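Local coordinates for protein suppressor of fused homolog (Drosophila melanogaster, PDB 6LPH) that probably binds and sequesters DNA-binding transcription factors, recognising nuclear localisation sequences, and is represented here by its N-terminal part, at residues 140-143 against 144-148; 149-152 against 153-156; 198-201 against 202-205. All blocks are in the same frame, centred on the assembly; numbering follows the deposited sequence.

Interaction 1: residues 140-143 against 144-148; sequences GRYC and FQTGN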
ATOM      1  N   GLY A 140       0.915   8.629  -3.830  1.00 12.39           N
ATOM      2  CA  GLY A 140       2.207   9.298  -3.917  1.00 15.16           C
ATOM      3  C   GLY A 140       2.150  10.674  -4.573  1.00 16.30           C
ATOM      4  O   GLY A 140       2.710  11.632  -4.037  1.00 18.13           O
ATOM      5  N   ARG A 141       1.465  10.789  -5.713  1.00 15.62           N
ATOM      6  CA  ARG A 141       1.337  12.094  -6.400  1.00 18.22           C
ATOM      7  C   ARG A 141       0.584  13.089  -5.543  1.00 19.32           C
ATOM      8  O   ARG A 141       0.956  14.251  -5.463  1.00 22.96           O
ATOM      9  CB  ARG A 141       0.618  11.977  -7.757  1.00 19.95           C
ATOM     10  CG  ARG A 141       1.537  11.737  -8.942  1.00 22.84           C
ATOM     11  CD  ARG A 141       0.772  11.746 -10.269  1.00 26.40           C
ATOM     12  NE  ARG A 141      -0.201  10.647 -10.325  1.00 26.71           N
ATOM     13  CZ  ARG A 141       0.081   9.411 -10.732  1.00 23.17           C
ATOM     14  NH1 ARG A 141       1.301   9.118 -11.149  1.00 28.58           N
ATOM     15  NH2 ARG A 141      -0.849   8.464 -10.723  1.00 24.55           N
ATOM     16  N   TYR A 142      -0.467  12.612  -4.887  1.00 17.63           N
ATOM     17  CA  TYR A 142      -1.297  13.446  -4.046  1.00 18.64           C
ATOM     18  C   TYR A 142      -0.403  14.062  -2.936  1.00 20.61           C
ATOM     19  O   TYR A 142      -0.398  15.287  -2.730  1.00 19.90           O
ATOM     20  CB  TYR A 142      -2.440  12.585  -3.475  1.00 18.11           C
ATOM     21  CG  TYR A 142      -3.233  13.251  -2.384  1.00 21.44           C
ATOM     22  CD1 TYR A 142      -3.883  14.470  -2.617  1.00 25.56           C
ATOM     23  CD2 TYR A 142      -3.344  12.675  -1.124  1.00 26.15           C
ATOM     24  CE1 TYR A 142      -4.629  15.083  -1.623  1.00 29.04           C
ATOM     25  CE2 TYR A 142      -4.096  13.287  -0.114  1.00 28.59           C
ATOM     26  CZ  TYR A 142      -4.723  14.488  -0.378  1.00 29.98           C
ATOM     27  OH  TYR A 142      -5.461  15.111   0.596  1.00 44.02           O
ATOM     28  N   CYS A 143       0.395  13.220  -2.279  1.00 18.24           N
ATOM     29  CA  CYS A 143       1.313  13.700  -1.235  1.00 21.80           C
ATOM     30  C   CYS A 143       2.361  14.702  -1.755  1.00 24.23           C
ATOM     31  O   CYS A 143       2.602  15.738  -1.110  1.00 26.27           O
ATOM     32  CB  CYS A 143       1.997  12.522  -0.523  1.00 18.66           C
ATOM     33  SG  CYS A 143       0.821  11.560   0.443  1.00 21.60           S
ATOM     34  N   PHE A 144       2.970  14.414  -2.912  1.00 21.63           N
ATOM     35  CA  PHE A 144       3.961  15.338  -3.508  1.00 24.44           C
ATOM     36  C   PHE A 144       3.312  16.672  -3.858  1.00 25.59           C
ATOM     37  O   PHE A 144       3.855  17.742  -3.582  1.00 29.31           O
ATOM     38  CB  PHE A 144       4.623  14.747  -4.771  1.00 22.40           C
ATOM     39  CG  PHE A 144       5.804  13.836  -4.504  1.00 22.27           C
ATOM     40  CD1 PHE A 144       5.885  13.072  -3.359  1.00 25.41           C
ATOM     41  CD2 PHE A 144       6.836  13.721  -5.447  1.00 25.72           C
ATOM     42  CE1 PHE A 144       6.975  12.224  -3.129  1.00 20.71           C
ATOM     43  CE2 PHE A 144       7.915  12.871  -5.226  1.00 23.90           C
ATOM     44  CZ  PHE A 144       7.992  12.123  -4.054  1.00 20.66           C
ATOM     45  N   GLN A 145       2.136  16.607  -4.466  1.00 26.66           N
ATOM     46  CA  GLN A 145       1.504  17.808  -4.978  1.00 30.19           C
ATOM     47  C   GLN A 145       0.921  18.688  -3.892  1.00 32.83           C
ATOM     48  O   GLN A 145       0.944  19.915  -4.022  1.00 38.34           O
ATOM     49  CB  GLN A 145       0.479  17.456  -6.047  1.00 34.85           C
ATOM     50  CG  GLN A 145       1.183  17.004  -7.327  1.00 44.36           C
ATOM     51  CD  GLN A 145       0.282  16.299  -8.326  1.00 44.93           C
ATOM     52  OE1 GLN A 145      -0.910  16.088  -8.080  1.00 49.72           O
ATOM     53  NE2 GLN A 145       0.857  15.921  -9.466  1.00 56.24           N
ATOM     54  N   THR A 146       0.429  18.097  -2.807  1.00 28.72           N
ATOM     55  CA  THR A 146      -0.061  18.936  -1.713  1.00 34.15           C
ATOM     56  C   THR A 146       1.009  19.240  -0.642  1.00 35.10           C
ATOM     57  O   THR A 146       0.884  20.215   0.108  1.00 40.01           O
ATOM     58  CB  THR A 146      -1.325  18.353  -1.044  1.00 34.43           C
ATOM     59  OG1 THR A 146      -0.989  17.113  -0.426  1.00 36.36           O
ATOM     60  CG2 THR A 146      -2.460  18.117  -2.062  1.00 29.51           C
ATOM     61  N   GLY A 147       2.048  18.409  -0.562  1.00 31.70           N
ATOM     62  CA  GLY A 147       3.085  18.585   0.454  1.00 29.15           C
ATOM     63  C   GLY A 147       2.734  18.039   1.832  1.00 34.24           C
ATOM     64  O   GLY A 147       3.570  18.082   2.729  1.00 42.23           O
ATOM     65  N   ASN A 148       1.509  17.543   2.026  1.00 37.25           N
ATOM     66  CA  ASN A 148       1.149  16.869   3.286  1.00 41.58           C
ATOM     67  C   ASN A 148       1.644  15.415   3.275  1.00 33.37           C
ATOM     68  O   ASN A 148       1.352  14.668   2.341  1.00 32.38           O
ATOM     69  CB  ASN A 148      -0.380  16.842   3.593  1.00 48.63           C
ATOM     70  CG  ASN A 148      -1.185  17.980   2.955  1.00 49.97           C
ATOM     71  OD1 ASN A 148      -0.805  19.156   2.991  1.00 50.43           O
ATOM     72  ND2 ASN A 148      -2.351  17.622   2.409  1.00 49.82           N
TER

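Interaction 2: residues 149-152 against 153-156; sequences GLCF and GDNI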
ATOM      1  N   GLY A 149       2.392  15.023   4.304  1.00 29.21           N
ATOM      2  CA  GLY A 149       2.731  13.623   4.541  1.00 25.16           C
ATOM      3  C   GLY A 149       1.516  12.936   5.173  1.00 26.96           C
ATOM      4  O   GLY A 149       0.482  13.566   5.405  1.00 33.28           O
ATOM      5  N   LEU A 150       1.621  11.644   5.444  1.00 22.25           N
ATOM      6  CA  LEU A 150       0.513  10.921   6.054  1.00 19.00           C
ATOM      7  C   LEU A 150       0.940  10.487   7.427  1.00 21.91           C
ATOM      8  O   LEU A 150       2.108  10.164   7.608  1.00 25.62           O
ATOM      9  CB  LEU A 150       0.155   9.700   5.213  1.00 18.84           C
ATOM     10  CG  LEU A 150      -0.403  10.020   3.812  1.00 17.64           C
ATOM     11  CD1 LEU A 150      -0.516   8.747   2.975  1.00 20.97           C
ATOM     12  CD2 LEU A 150      -1.765  10.696   3.929  1.00 18.38           C
ATOM     13  N   CYS A 151       0.012  10.517   8.387  1.00 22.23           N
ATOM     14  CA  CYS A 151       0.259  10.054   9.760  1.00 24.53           C
ATOM     15  C   CYS A 151      -0.730   8.929  10.099  1.00 19.94           C
ATOM     16  O   CYS A 151      -1.814   8.842   9.510  1.00 18.65           O
ATOM     17  CB  CYS A 151       0.068  11.181  10.793  1.00 29.64           C
ATOM     18  SG  CYS A 151       0.777  12.814  10.414  1.00 48.40           S
ATOM     19  N   PHE A 152      -0.377   8.098  11.069  1.00 19.15           N
ATOM     20  CA  PHE A 152      -1.290   7.054  11.547  1.00 20.10           C
ATOM     21  C   PHE A 152      -2.581   7.672  12.101  1.00 20.91           C
ATOM     22  O   PHE A 152      -2.548   8.614  12.899  1.00 24.22           O
ATOM     23  CB  PHE A 152      -0.614   6.158  12.587  1.00 19.65           C
ATOM     24  CG  PHE A 152       0.777   5.750  12.208  1.00 19.29           C
ATOM     25  CD1 PHE A 152       1.062   5.305  10.907  1.00 16.43           C
ATOM     26  CD2 PHE A 152       1.824   5.828  13.147  1.00 21.98           C
ATOM     27  CE1 PHE A 152       2.361   4.935  10.548  1.00 18.80           C
ATOM     28  CE2 PHE A 152       3.128   5.458  12.793  1.00 20.60           C
ATOM     29  CZ  PHE A 152       3.397   5.011  11.499  1.00 21.98           C
ATOM     30  N   GLY A 153      -3.706   7.157  11.640  1.00 16.71           N
ATOM     31  CA  GLY A 153      -4.987   7.697  12.031  1.00 18.21           C
ATOM     32  C   GLY A 153      -5.604   8.610  10.975  1.00 15.74           C
ATOM     33  O   GLY A 153      -6.791   8.876  11.054  1.00 17.59           O
ATOM     34  N   ASP A 154      -4.818   9.070   9.998  1.00 14.59           N
ATOM     35  CA  ASP A 154      -5.304   9.986   8.958  1.00 16.22           C
ATOM     36  C   ASP A 154      -6.322   9.270   8.082  1.00 14.82           C
ATOM     37  O   ASP A 154      -6.374   8.010   8.038  1.00 14.00           O
ATOM     38  CB  ASP A 154      -4.170  10.516   8.045  1.00 17.18           C
ATOM     39  CG  ASP A 154      -3.333  11.612   8.697  1.00 21.66           C
ATOM     40  OD1 ASP A 154      -2.303  12.028   8.101  1.00 24.25           O
ATOM     41  OD2 ASP A 154      -3.682  12.055   9.807  1.00 26.83           O
ATOM     42  N   ASN A 155      -7.123  10.063   7.389  1.00 14.13           N
ATOM     43  CA  ASN A 155      -8.021   9.499   6.377  1.00 15.74           C
ATOM     44  C   ASN A 155      -7.720  10.176   5.048  1.00 15.99           C
ATOM     45  O   ASN A 155      -7.245  11.305   5.021  1.00 16.04           O
ATOM     46  CB  ASN A 155      -9.504   9.684   6.783  1.00 16.47           C
ATOM     47  CG  ASN A 155      -9.929  11.152   6.870  1.00 19.61           C
ATOM     48  OD1 ASN A 155      -9.897  11.783   7.947  1.00 20.94           O
ATOM     49  ND2 ASN A 155     -10.335  11.701   5.746  1.00 18.46           N
ATOM     50  N   ILE A 156      -8.025   9.501   3.949  1.00 15.90           N
ATOM     51  CA  ILE A 156      -7.893  10.111   2.650  1.00 14.27           C
ATOM     52  C   ILE A 156      -9.250   9.955   1.950  1.00 14.91           C
ATOM     53  O   ILE A 156      -9.639   8.824   1.608  1.00 14.70           O
ATOM     54  CB  ILE A 156      -6.776   9.475   1.792  1.00 15.84           C
ATOM     55  CG1 ILE A 156      -5.439   9.456   2.559  1.00 17.38           C
ATOM     56  CG2 ILE A 156      -6.698  10.213   0.448  1.00 15.73           C
ATOM     57  CD1 ILE A 156      -4.309   8.660   1.910  1.00 19.20           C
TER

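Interaction 3: residues 198-201 against 202-205; sequences GVFD and DELE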
ATOM      1  N   GLY A 198      -8.461   0.234   2.924  1.00 12.04           N
ATOM      2  CA  GLY A 198      -9.683   0.642   2.230  1.00 11.84           C
ATOM      3  C   GLY A 198     -10.853   0.564   3.199  1.00 11.80           C
ATOM      4  O   GLY A 198     -10.947  -0.373   3.993  1.00 12.72           O
ATOM      5  N   VAL A 199     -11.742   1.553   3.139  1.00 13.14           N
ATOM      6  CA  VAL A 199     -12.885   1.647   4.049  1.00 13.21           C
ATOM      7  C   VAL A 199     -14.185   2.081   3.330  1.00 14.09           C
ATOM      8  O   VAL A 199     -14.163   2.684   2.225  1.00 14.48           O
ATOM      9  CB  VAL A 199     -12.624   2.594   5.264  1.00 13.11           C
ATOM     10  CG1 VAL A 199     -11.507   2.052   6.160  1.00 13.33           C
ATOM     11  CG2 VAL A 199     -12.308   4.025   4.816  1.00 12.28           C
ATOM     12  N   PHE A 200     -15.301   1.820   4.004  1.00 14.05           N
ATOM     13  CA  PHE A 200     -16.650   2.206   3.548  1.00 14.81           C
ATOM     14  C   PHE A 200     -16.828   3.695   3.780  1.00 15.51           C
ATOM     15  O   PHE A 200     -16.049   4.349   4.539  1.00 15.28           O
ATOM     16  CB  PHE A 200     -17.729   1.454   4.364  1.00 15.73           C
ATOM     17  CG  PHE A 200     -18.022   0.060   3.879  1.00 17.35           C
ATOM     18  CD1 PHE A 200     -19.306  -0.278   3.450  1.00 20.37           C
ATOM     19  CD2 PHE A 200     -17.026  -0.941   3.886  1.00 16.20           C
ATOM     20  CE1 PHE A 200     -19.584  -1.572   3.006  1.00 22.08           C
ATOM     21  CE2 PHE A 200     -17.304  -2.233   3.436  1.00 18.81           C
ATOM     22  CZ  PHE A 200     -18.585  -2.543   2.983  1.00 19.45           C
ATOM     23  N   ASP A 201     -17.844   4.227   3.130  1.00 17.19           N
ATOM     24  CA  ASP A 201     -18.218   5.624   3.299  1.00 19.71           C
ATOM     25  C   ASP A 201     -18.483   5.952   4.756  1.00 19.15           C
ATOM     26  O   ASP A 201     -18.023   6.993   5.213  1.00 17.58           O
ATOM     27  CB  ASP A 201     -19.477   5.982   2.494  1.00 20.28           C
ATOM     28  CG  ASP A 201     -19.216   6.118   0.990  1.00 23.75           C
ATOM     29  OD1 ASP A 201     -18.126   5.774   0.494  1.00 24.26           O
ATOM     30  OD2 ASP A 201     -20.144   6.559   0.281  1.00 30.87           O
ATOM     31  N   ASP A 202     -19.235   5.099   5.472  1.00 18.15           N
ATOM     32  CA  ASP A 202     -19.559   5.414   6.876  1.00 18.43           C
ATOM     33  C   ASP A 202     -18.320   5.333   7.778  1.00 17.04           C
ATOM     34  O   ASP A 202     -18.168   6.129   8.710  1.00 17.66           O
ATOM     35  CB  ASP A 202     -20.755   4.599   7.434  1.00 17.90           C
ATOM     36  CG  ASP A 202     -20.531   3.077   7.413  1.00 20.35           C
ATOM     37  OD1 ASP A 202     -19.585   2.598   6.757  1.00 22.61           O
ATOM     38  OD2 ASP A 202     -21.330   2.346   8.042  1.00 23.08           O
ATOM     39  N   GLU A 203     -17.424   4.395   7.470  1.00 16.02           N
ATOM     40  CA  GLU A 203     -16.147   4.278   8.198  1.00 16.50           C
ATOM     41  C   GLU A 203     -15.309   5.558   8.019  1.00 16.64           C
ATOM     42  O   GLU A 203     -14.721   6.095   8.989  1.00 14.99           O
ATOM     43  CB  GLU A 203     -15.384   3.018   7.740  1.00 15.86           C
ATOM     44  CG  GLU A 203     -15.990   1.726   8.307  1.00 17.20           C
ATOM     45  CD  GLU A 203     -15.687   0.447   7.526  1.00 14.58           C
ATOM     46  OE1 GLU A 203     -16.245  -0.604   7.926  1.00 12.63           O
ATOM     47  OE2 GLU A 203     -14.906   0.463   6.540  1.00 13.15           O
ATOM     48  N   LEU A 204     -15.262   6.043   6.781  1.00 17.52           N
ATOM     49  CA  LEU A 204     -14.557   7.290   6.481  1.00 19.02           C
ATOM     50  C   LEU A 204     -15.223   8.439   7.233  1.00 17.86           C
ATOM     51  O   LEU A 204     -14.552   9.237   7.891  1.00 18.73           O
ATOM     52  CB  LEU A 204     -14.545   7.593   4.974  1.00 17.74           C
ATOM     53  CG  LEU A 204     -14.092   9.037   4.745  1.00 19.92           C
ATOM     54  CD1 LEU A 204     -12.585   9.113   4.945  1.00 21.37           C
ATOM     55  CD2 LEU A 204     -14.536   9.593   3.400  1.00 19.34           C
ATOM     56  N   GLU A 205     -16.545   8.492   7.154  1.00 18.52           N
ATOM     57  CA  GLU A 205     -17.288   9.564   7.828  1.00 20.37           C
ATOM     58  C   GLU A 205     -16.924   9.641   9.316  1.00 18.58           C
ATOM     59  O   GLU A 205     -16.665  10.725   9.832  1.00 18.26           O
ATOM     60  CB  GLU A 205     -18.803   9.397   7.615  1.00 21.46           C
ATOM     61  CG  GLU A 205     -19.542  10.718   7.619  1.00 30.53           C
ATOM     62  CD  GLU A 205     -20.488  10.900   6.422  1.00 39.02           C
ATOM     63  OE1 GLU A 205     -21.432  11.702   6.563  1.00 34.99           O
ATOM     64  OE2 GLU A 205     -20.303  10.254   5.343  1.00 43.89           O
TER
HETATM   65  O   HOH W   1     -18.163   9.380   3.828  1.00 27.84           O

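Interaction 1: residues 140-143 against 144-148
Cys-143 is met by the chain as it leaves the helix: the carbonyl O of Asn-148 comes back to lie 3.6 Å from Cys-143 CB. Its SG is a little farther from the same oxygen. The residue is buried, and its side chain also touches Met-100 and Phe-102 of strand 97-109.

Phe-144 continues the helical bonding. Its N-H reaches Gly-140 O at 3.0 Å, and its ring atom CD1 lies 3.6 Å from that same Gly-140 O. Beyond the two segments the ring packs edge-to-face with Tyr-44, and the side chain also touches Pro-51, Leu-79 and Met-100.

Tyr-142 meets Thr-146 one turn on. Its CG is anti to the backbone N, chi1 169°, which swings the ring across the Thr-146 side chain at a slant. The methyl CG2 of Thr-146 comes within 3.8 Å of Tyr-142 CE1, and Thr-146 OG1 sits over one face of the ring. Two donors of Thr-146 grip the carbonyl of Tyr-142. The backbone N binds Tyr-142 O at 2.9 Å. The hydroxyl OG1 gives its proton to Tyr-142 O at 3.0 Å, from 36° above the carbonyl plane.

Gln-145 runs out extended from CG, which lies 3.3 Å from Arg-141 O. Arg-141 sends its guanidinium elsewhere, to a salt bridge with Asp-50.

The last i to i+4 bond runs from Gly-147 N to Cys-143 O at 2.8 Å. Gly-147 has positive phi (81°), where a CB would jam against the preceding carbonyl. This is a helix C-terminus ended by a C' glycine of positive phi, the end of helix 131-146.

Interaction 2: residues 149-152 against 153-156
A type II beta turn from Cys-151 to Asp-154 leads the chain into edge strand 155-156. Phe-152 and Gly-153 occupy its two corners. Gly-153 has phi 101°, where a CB would clash with Phe-152 O, and the turn therefore calls for glycine. The turn bond runs from Asp-154 N to Cys-151 O at 3.1 Å.

Asp-154 CG is anti to its own carbonyl carbon (chi1 -77°), which turns the carboxylate toward Cys-151 N. Its OD1 accepts the Cys-151 N-H at 2.8 Å in a fairly straight bond. The donor approaches from above the carboxylate plane, 62° out of it. OD1 also comes within 3.7 Å of Cys-151 CB. With an alanine here, the Cys-151 N-H would probably be left without its carboxylate acceptor, and the turn with just its backbone bond.

Farther out, Leu-150 and Ile-156 cross at about a right angle, CD2 of Leu-150 lying 3.8 Å from CD1 of Ile-156. Outside the turn, Gly-153 and Asp-154 make backbone bonds to Val-175 of strand 172-186.

Both backbone polar groups of Cys-151 are thus satisfied by one residue. Two bonds, one backbone and one side-chain, hold the two ends of the turn together.

Interaction 3: residues 198-201 against 202-205
The Phe-200 ring and the carboxylates of Asp-202 and Glu-203 are the flat groups here. The ring stands 54° from the Asp-202 carboxylate and 65° from that of Glu-203. Asp-202 lies beside the phenylalanine and points the same way. Its CG sits between the backbone N and the carbonyl carbon (chi1 60°), which brings OD1 back to 3.2 Å from Phe-200 CB. Glu-203 crosses Phe-200 obliquely, with OE2 3.7 Å from Phe-200 CD2. Lys-169, Leu-170, Arg-236 and Glu-242 also touch the Phe-200 side chain.

Phe-200 is the N-cap of helix 201-219. Its N-H gives an almost straight bond to Glu-203 OE2 at 2.9 Å, reaching that oxygen from above the carboxylate plane. This is one half of a capping box; phenylalanine has no polar side chain to supply the other half. The same Glu-203 OE2 rests against Val-199 CB at 3.4 Å. Leu-204 N then starts the helical bonding with Phe-200 O at 2.9 Å. A water bridges Asp-201 O and Glu-205 OE2, 2.8 Å from each.

Asp-202 OD1 makes a weak bond to Glu-203 N, while its OD2 binds Ser-239. OE1 of Glu-203 has a salt bridge with Arg-236 and a bond from Val-240 N. The buried glutamate is therefore well satisfied and is likely to be ionised. Three acids in the first turn would probably also be favoured by the partial positive charge of the helix N-terminus.

From the N terminus the three contacts follow in series; none nests within or crosses another. Interaction 1 ends helix 131-146, and the chain passes directly into interaction 2, whose turn delivers it to edge strand 155-156. These two touch: Cys-143 meets Leu-150, and Tyr-142 meets Ile-156, so the loop folds back on the helix it has left. Strands 172-186 and 189-199 come next, and interaction 3 closes the short turn from the latter into helix 201-219. It meets interaction 2 where Asn-155 packs on Leu-204. Interactions 1 and 3 do not touch. The 149-156 segment thus lies between the end of one helix and the start of another, along the sheet edge.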